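Local coordinates for Glyoxalase/bleomycin resistance protein/dioxygenase (Vibrio splendidus, PDB 2RK9), which is of unknown specific function but belongs to the glyoxalase/bleomycin resistance protein/dioxygenase superfamily, whose members include metal-dependent enzymes and antibiotic-binding proteins, at residues B[40-43]-B[48-51]; B[86-91]-B[100-105]. The protein carries 1 engineered substitution. All coordinates share one frame; numbering follows the deposited sequence.

Contact 1. Residues B[40-43]-B[48-51]; sequences FVYL and VDVM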
ATOM      1  N   PHE B  40     -10.137  12.681  -7.980  1.00  8.83           N
ATOM      2  CA  PHE B  40      -8.815  12.096  -7.805  1.00  7.79           C
ATOM      3  C   PHE B  40      -7.843  13.108  -7.204  1.00  8.43           C
ATOM      4  O   PHE B  40      -7.802  14.267  -7.619  1.00  9.51           O
ATOM      5  CB  PHE B  40      -8.282  11.628  -9.155  1.00  8.95           C
ATOM      6  CG  PHE B  40      -6.874  11.103  -9.113  1.00  7.66           C
ATOM      7  CD1 PHE B  40      -6.618   9.790  -8.737  1.00  8.25           C
ATOM      8  CD2 PHE B  40      -5.803  11.921  -9.458  1.00  8.58           C
ATOM      9  CE1 PHE B  40      -5.319   9.301  -8.714  1.00  8.97           C
ATOM     10  CE2 PHE B  40      -4.498  11.441  -9.436  1.00  9.53           C
ATOM     11  CZ  PHE B  40      -4.255  10.129  -9.062  1.00 10.07           C
ATOM     12  N   VAL B  41      -7.062  12.656  -6.229  1.00  6.33           N
ATOM     13  CA  VAL B  41      -6.085  13.513  -5.570  1.00  8.80           C
ATOM     14  C   VAL B  41      -4.784  12.735  -5.370  1.00  7.96           C
ATOM     15  O   VAL B  41      -4.800  11.577  -4.959  1.00 10.50           O
ATOM     16  CB  VAL B  41      -6.594  13.976  -4.187  1.00  8.59           C
ATOM     17  CG1 VAL B  41      -5.677  15.064  -3.632  1.00 11.78           C
ATOM     18  CG2 VAL B  41      -8.027  14.473  -4.301  1.00 11.85           C
ATOM     19  N   TYR B  42      -3.661  13.372  -5.685  1.00  7.40           N
ATOM     20  CA  TYR B  42      -2.363  12.732  -5.517  1.00  7.75           C
ATOM     21  C   TYR B  42      -1.628  13.469  -4.403  1.00  7.22           C
ATOM     22  O   TYR B  42      -1.331  14.655  -4.532  1.00  8.49           O
ATOM     23  CB  TYR B  42      -1.552  12.816  -6.809  1.00  8.25           C
ATOM     24  CG  TYR B  42      -0.359  11.892  -6.817  1.00  8.43           C
ATOM     25  CD1 TYR B  42      -0.418  10.660  -7.454  1.00  8.53           C
ATOM     26  CD2 TYR B  42       0.822  12.244  -6.170  1.00  9.68           C
ATOM     27  CE1 TYR B  42       0.671   9.796  -7.452  1.00  8.40           C
ATOM     28  CE2 TYR B  42       1.921  11.384  -6.158  1.00  8.92           C
ATOM     29  CZ  TYR B  42       1.833  10.160  -6.804  1.00  8.88           C
ATOM     30  OH  TYR B  42       2.898   9.297  -6.797  1.00 12.30           O
ATOM     31  N   LEU B  43      -1.350  12.777  -3.301  1.00  7.63           N
ATOM     32  CA  LEU B  43      -0.662  13.422  -2.188  1.00  8.33           C
ATOM     33  C   LEU B  43       0.697  12.816  -1.864  1.00  8.62           C
ATOM     34  O   LEU B  43       1.059  11.746  -2.355  1.00  8.07           O
ATOM     35  CB  LEU B  43      -1.539  13.399  -0.934  1.00  9.81           C
ATOM     36  CG  LEU B  43      -2.945  13.981  -1.107  1.00 10.23           C
ATOM     37  CD1 LEU B  43      -3.883  12.886  -1.571  1.00 11.74           C
ATOM     38  CD2 LEU B  43      -3.436  14.565   0.210  1.00 12.16           C
ATOM     39  N   VAL B  48       6.860  10.316   0.147  1.00  8.26           N
ATOM     40  CA  VAL B  48       6.107   9.072   0.152  1.00  6.86           C
ATOM     41  C   VAL B  48       4.719   9.442  -0.364  1.00  5.94           C
ATOM     42  O   VAL B  48       4.026  10.255   0.237  1.00  6.44           O
ATOM     43  CB  VAL B  48       6.021   8.483   1.567  1.00  6.10           C
ATOM     44  CG1 VAL B  48       5.459   7.074   1.501  1.00  5.88           C
ATOM     45  CG2 VAL B  48       7.405   8.463   2.198  1.00  9.44           C
ATOM     46  N   ASP B  49       4.325   8.841  -1.481  1.00  7.32           N
ATOM     47  CA  ASP B  49       3.052   9.171  -2.113  1.00  7.54           C
ATOM     48  C   ASP B  49       1.858   8.244  -1.860  1.00  6.59           C
ATOM     49  O   ASP B  49       2.015   7.055  -1.585  1.00  6.94           O
ATOM     50  CB  ASP B  49       3.250   9.291  -3.630  1.00  8.53           C
ATOM     51  CG  ASP B  49       4.391  10.223  -4.011  1.00 10.66           C
ATOM     52  OD1 ASP B  49       4.761  11.106  -3.206  1.00 12.37           O
ATOM     53  OD2 ASP B  49       4.903  10.083  -5.143  1.00 12.56           O
ATOM     54  N   VAL B  50       0.664   8.823  -1.974  1.00  6.34           N
ATOM     55  CA  VAL B  50      -0.593   8.101  -1.818  1.00  6.54           C
ATOM     56  C   VAL B  50      -1.632   8.769  -2.720  1.00  7.02           C
ATOM     57  O   VAL B  50      -1.603   9.985  -2.923  1.00  7.01           O
ATOM     58  CB  VAL B  50      -1.123   8.140  -0.351  1.00  8.49           C
ATOM     59  CG1 VAL B  50      -1.381   9.562   0.075  1.00 10.05           C
ATOM     60  CG2 VAL B  50      -2.433   7.344  -0.231  1.00 10.01           C
HETATM   61  N   MSE B  51      -2.533   7.961  -3.270  1.00  6.49           N
HETATM   62  CA  MSE B  51      -3.599   8.469  -4.120  1.00  8.21           C
HETATM   63  C   MSE B  51      -4.965   8.252  -3.474  1.00  6.88           C
HETATM   64  O   MSE B  51      -5.244   7.184  -2.931  1.00  6.93           O
HETATM   65  CB  MSE B  51      -3.593   7.772  -5.478  1.00 10.21           C
HETATM   66  CG  MSE B  51      -2.423   8.118  -6.352  1.00 12.99           C
HETATM   67 SE   MSE B  51      -2.492   7.082  -7.973  1.00 18.75          SE
HETATM   68  CE  MSE B  51      -1.366   5.609  -7.406  1.00 14.65           C
TER
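Y42 reaches diagonally across a beta hairpin to D49, strand 40-45 turning back into strand 48-53, part of the first half of this vicinal-oxygen-chelate-type fold. The two segments run nearly antiparallel, their axes 4.8 Å apart. Taking the second segment in order, V48 points away from its partner strand and packs against W79 of the second subunit. D49 comes next. Its OD2 accepts the hydroxyl proton of Y42 (OH to OD2 2.7 Å) at the ring's edge; the hydroxyl comes in on the anti side of the carboxylate, 33° out of its plane. OD1 is hydrogen-bonded to T44 OG1, so both carboxylate oxygens are tethered and the group's rotation is restrained. V50 forms the hydrogen-bonded pair with L43: L43 N reaches V50 O at 2.8 Å, and V50 N returns a bond to L43 O at 3.0 Å. On the face that carries L43 and V50, CG1 of V50 meets CB of L43, while the L43 side chain also packs on helix 16-26. Selenomethionine M51 makes the non-hydrogen-bonded pair with Y42 and lies on the other face. Its CG sits 3.4 Å from CD1 of Y42, obliquely to the ring. With chi2 extended at 176°, the chain carries SE out to the edge of the F40 ring, a Met-aromatic contact near the ring plane, 3.7 Å from CE1.

Contact 2. Residues B[86-91]-B[100-105]; sequences PLYQRV and YLALES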
ATOM      1  N   PRO B  86       7.682  -9.705 -19.279  1.00 10.12           N
ATOM      2  CA  PRO B  86       7.899 -11.068 -18.779  1.00 10.13           C
ATOM      3  C   PRO B  86       7.049 -11.392 -17.548  1.00  9.32           C
ATOM      4  O   PRO B  86       6.650 -12.533 -17.343  1.00 11.56           O
ATOM      5  CB  PRO B  86       9.404 -11.106 -18.497  1.00 10.16           C
ATOM      6  CG  PRO B  86       9.769  -9.667 -18.260  1.00  9.53           C
ATOM      7  CD  PRO B  86       8.937  -8.933 -19.280  1.00  8.49           C
ATOM      8  N   LEU B  87       6.778 -10.385 -16.731  1.00 10.05           N
ATOM      9  CA  LEU B  87       5.946 -10.598 -15.553  1.00  9.73           C
ATOM     10  C   LEU B  87       4.544 -11.021 -15.995  1.00 10.04           C
ATOM     11  O   LEU B  87       4.019 -12.035 -15.538  1.00 10.09           O
ATOM     12  CB  LEU B  87       5.857  -9.314 -14.725  1.00  9.83           C
ATOM     13  CG  LEU B  87       4.854  -9.278 -13.564  1.00  9.80           C
ATOM     14  CD1 LEU B  87       5.104 -10.422 -12.598  1.00 11.97           C
ATOM     15  CD2 LEU B  87       4.990  -7.934 -12.847  1.00 10.28           C
ATOM     16  N   TYR B  88       3.947 -10.250 -16.898  1.00  9.64           N
ATOM     17  CA  TYR B  88       2.607 -10.550 -17.372  1.00 10.19           C
ATOM     18  C   TYR B  88       2.499 -11.915 -18.035  1.00 12.00           C
ATOM     19  O   TYR B  88       1.518 -12.623 -17.831  1.00 11.48           O
ATOM     20  CB  TYR B  88       2.121  -9.485 -18.359  1.00 10.71           C
ATOM     21  CG  TYR B  88       0.686  -9.678 -18.795  1.00 11.72           C
ATOM     22  CD1 TYR B  88      -0.361  -9.521 -17.890  1.00 13.35           C
ATOM     23  CD2 TYR B  88       0.371 -10.010 -20.116  1.00 13.19           C
ATOM     24  CE1 TYR B  88      -1.690  -9.687 -18.285  1.00 14.24           C
ATOM     25  CE2 TYR B  88      -0.960 -10.177 -20.521  1.00 14.11           C
ATOM     26  CZ  TYR B  88      -1.983 -10.013 -19.595  1.00 14.77           C
ATOM     27  OH  TYR B  88      -3.304 -10.168 -19.966  1.00 16.84           O
ATOM     28  N   GLN B  89       3.491 -12.288 -18.836  1.00 13.45           N
ATOM     29  CA  GLN B  89       3.407 -13.575 -19.502  1.00 15.68           C
ATOM     30  C   GLN B  89       3.429 -14.734 -18.505  1.00 15.84           C
ATOM     31  O   GLN B  89       2.749 -15.740 -18.713  1.00 16.25           O
ATOM     32  CB  GLN B  89       4.504 -13.713 -20.571  1.00 18.66           C
ATOM     33  CG  GLN B  89       5.906 -13.531 -20.086  1.00 22.70           C
ATOM     34  CD  GLN B  89       6.922 -13.806 -21.185  1.00 26.50           C
ATOM     35  OE1 GLN B  89       7.063 -13.025 -22.137  1.00 27.54           O
ATOM     36  NE2 GLN B  89       7.627 -14.930 -21.066  1.00 26.13           N
ATOM     37  N   ARG B  90       4.156 -14.585 -17.399  1.00 15.20           N
ATOM     38  CA  ARG B  90       4.205 -15.654 -16.400  1.00 16.46           C
ATOM     39  C   ARG B  90       2.874 -15.752 -15.663  1.00 16.64           C
ATOM     40  O   ARG B  90       2.391 -16.850 -15.384  1.00 17.12           O
ATOM     41  CB  ARG B  90       5.342 -15.427 -15.397  1.00 16.88           C
ATOM     42  CG  ARG B  90       5.526 -16.608 -14.447  1.00 19.44           C
ATOM     43  CD  ARG B  90       6.752 -16.482 -13.542  1.00 21.62           C
ATOM     44  NE  ARG B  90       6.739 -15.243 -12.776  1.00 24.67           N
ATOM     45  CZ  ARG B  90       7.388 -14.138 -13.130  1.00 26.26           C
ATOM     46  NH1 ARG B  90       8.113 -14.114 -14.245  1.00 28.22           N
ATOM     47  NH2 ARG B  90       7.317 -13.052 -12.369  1.00 27.96           N
ATOM     48  N   VAL B  91       2.280 -14.602 -15.350  1.00 15.55           N
ATOM     49  CA  VAL B  91       0.995 -14.577 -14.654  1.00 16.55           C
ATOM     50  C   VAL B  91      -0.084 -15.192 -15.539  1.00 18.73           C
ATOM     51  O   VAL B  91      -0.914 -15.979 -15.079  1.00 17.94           O
ATOM     52  CB  VAL B  91       0.586 -13.131 -14.298  1.00 14.31           C
ATOM     53  CG1 VAL B  91      -0.819 -13.112 -13.697  1.00 15.02           C
ATOM     54  CG2 VAL B  91       1.579 -12.546 -13.319  1.00 13.36           C
ATOM     55  N   TYR B 100      -7.057  -9.455 -13.401  1.00 14.25           N
ATOM     56  CA  TYR B 100      -8.201  -8.579 -13.183  1.00 15.08           C
ATOM     57  C   TYR B 100      -8.353  -7.595 -14.339  1.00 14.85           C
ATOM     58  O   TYR B 100      -9.462  -7.227 -14.723  1.00 15.59           O
ATOM     59  CB  TYR B 100      -7.979  -7.833 -11.867  1.00 17.62           C
ATOM     60  CG  TYR B 100      -9.059  -6.866 -11.470  1.00 21.47           C
ATOM     61  CD1 TYR B 100     -10.148  -7.274 -10.703  1.00 22.82           C
ATOM     62  CD2 TYR B 100      -8.961  -5.517 -11.813  1.00 22.83           C
ATOM     63  CE1 TYR B 100     -11.115  -6.352 -10.278  1.00 25.05           C
ATOM     64  CE2 TYR B 100      -9.913  -4.594 -11.399  1.00 25.12           C
ATOM     65  CZ  TYR B 100     -10.987  -5.016 -10.629  1.00 25.64           C
ATOM     66  OH  TYR B 100     -11.915  -4.087 -10.214  1.00 27.46           O
ATOM     67  N   LEU B 101      -7.222  -7.151 -14.869  1.00 12.77           N
ATOM     68  CA  LEU B 101      -7.204  -6.232 -16.002  1.00 13.34           C
ATOM     69  C   LEU B 101      -6.055  -6.699 -16.890  1.00 12.40           C
ATOM     70  O   LEU B 101      -4.930  -6.845 -16.417  1.00 10.86           O
ATOM     71  CB  LEU B 101      -6.946  -4.795 -15.539  1.00 15.37           C
ATOM     72  CG  LEU B 101      -6.940  -3.752 -16.663  1.00 17.65           C
ATOM     73  CD1 LEU B 101      -8.344  -3.460 -17.103  1.00 17.62           C
ATOM     74  CD2 LEU B 101      -6.299  -2.471 -16.171  1.00 18.02           C
ATOM     75  N   ALA B 102      -6.343  -6.947 -18.167  1.00 11.98           N
ATOM     76  CA  ALA B 102      -5.325  -7.418 -19.102  1.00 11.78           C
ATOM     77  C   ALA B 102      -4.306  -6.336 -19.436  1.00 11.83           C
ATOM     78  O   ALA B 102      -4.597  -5.138 -19.345  1.00 12.72           O
ATOM     79  CB  ALA B 102      -5.978  -7.920 -20.379  1.00 11.52           C
ATOM     80  N   LEU B 103      -3.111  -6.772 -19.824  1.00 11.55           N
ATOM     81  CA  LEU B 103      -2.026  -5.858 -20.171  1.00 10.66           C
ATOM     82  C   LEU B 103      -2.478  -4.847 -21.210  1.00 11.19           C
ATOM     83  O   LEU B 103      -3.107  -5.195 -22.214  1.00 10.40           O
ATOM     84  CB  LEU B 103      -0.826  -6.634 -20.712  1.00 11.27           C
ATOM     85  CG  LEU B 103       0.459  -5.834 -20.916  1.00  9.49           C
ATOM     86  CD1 LEU B 103       0.984  -5.362 -19.570  1.00 11.42           C
ATOM     87  CD2 LEU B 103       1.489  -6.719 -21.610  1.00 11.79           C
ATOM     88  N   GLU B 104      -2.123  -3.593 -20.967  1.00 10.24           N
ATOM     89  CA  GLU B 104      -2.504  -2.509 -21.851  1.00 11.48           C
ATOM     90  C   GLU B 104      -1.483  -1.380 -21.779  1.00 11.53           C
ATOM     91  O   GLU B 104      -0.816  -1.195 -20.766  1.00 10.21           O
ATOM     92  CB  GLU B 104      -3.864  -1.962 -21.421  1.00 14.22           C
ATOM     93  CG  GLU B 104      -3.827  -1.365 -20.016  1.00 15.89           C
ATOM     94  CD  GLU B 104      -5.078  -0.592 -19.652  1.00 19.49           C
ATOM     95  OE1 GLU B 104      -5.685   0.021 -20.552  1.00 19.22           O
ATOM     96  OE2 GLU B 104      -5.444  -0.576 -18.455  1.00 21.06           O
ATOM     97  N   SER B 105      -1.379  -0.625 -22.863  1.00 11.36           N
ATOM     98  CA  SER B 105      -0.487   0.523 -22.917  1.00 11.92           C
ATOM     99  C   SER B 105      -1.380   1.752 -22.801  1.00 12.37           C
ATOM    100  O   SER B 105      -2.145   2.041 -23.714  1.00 14.26           O
ATOM    101  CB  SER B 105       0.256   0.579 -24.255  1.00 12.23           C
ATOM    102  OG  SER B 105       1.089  -0.553 -24.442  1.00 14.71           O
TER
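The one substantial side-chain contact here is a CH-pi interaction between Y88 of the helix and L103 of the strand. CB of L103 sits over the middle of one face of the Y88 ring, 3.6 Å from its centroid and only 12° off the ring normal, so it is the root of the leucine that presses on the aromatic surface. Further out, CD2 of the same leucine passes beyond the rim of the ring near CD2 of Y88, the two atoms 3.8 Å apart. The tyrosine gets there because its CG is anti to the backbone N (chi1 -175°), which carries the ring from the helix across to the strand.

The hydroxyl end of Y88 makes a van der Waals contact, with OH 3.5 Å from CB of A102, so the side chain touches two successive residues of the strand.

Helix 84-94 packs across the face of the sheet's end formed by strands 99-108, 115-123 and 129-135. With strand 75-80 before it, this is the second beta-alpha-beta-beta-beta module of the vicinal oxygen chelate family, and strand 99-108 is outermost within this chain. Y100 and L101 form a classic beta bulge opposite M121 of the neighbouring strand 115-123, and the chain turns a corner there just before the residues that meet the tyrosine.

Among polar groups, the Y88 hydroxyl approaches the backbone of the strand, with OH 3.4 Å from N of L103. Outside the two segments, the Y88 ring also makes an edge-to-face contact with F120, and L103 packs on I84 and E85 at the start of the helix. Farther along the helix, R90 turns to the second subunit, where its NE is hydrogen-bonded to the backbone O of V26 of that chain.

How the contacts relate
Contacts 1 and 2 lie on opposite sides of the chain's centre, their own centres about 24 Å apart and their nearest atoms about 13 Å apart, yet both involve the same mixed sheet. Contact 1 is mostly buried and joins two adjacent strands, so backbone hydrogen bonds do much of the holding, supplemented by a tyrosine-carboxylate bond and selenium-aromatic packing. Contact 2 is a surface contact between a helix and the outermost strand 99-108. It buries 162 Å² against 360 Å² for contact 1, and rests chiefly on one aromatic face. Each has residues that reach the second subunit: W79 of the second subunit beside 48-51, and V26 and L27 of that subunit beside 86-91.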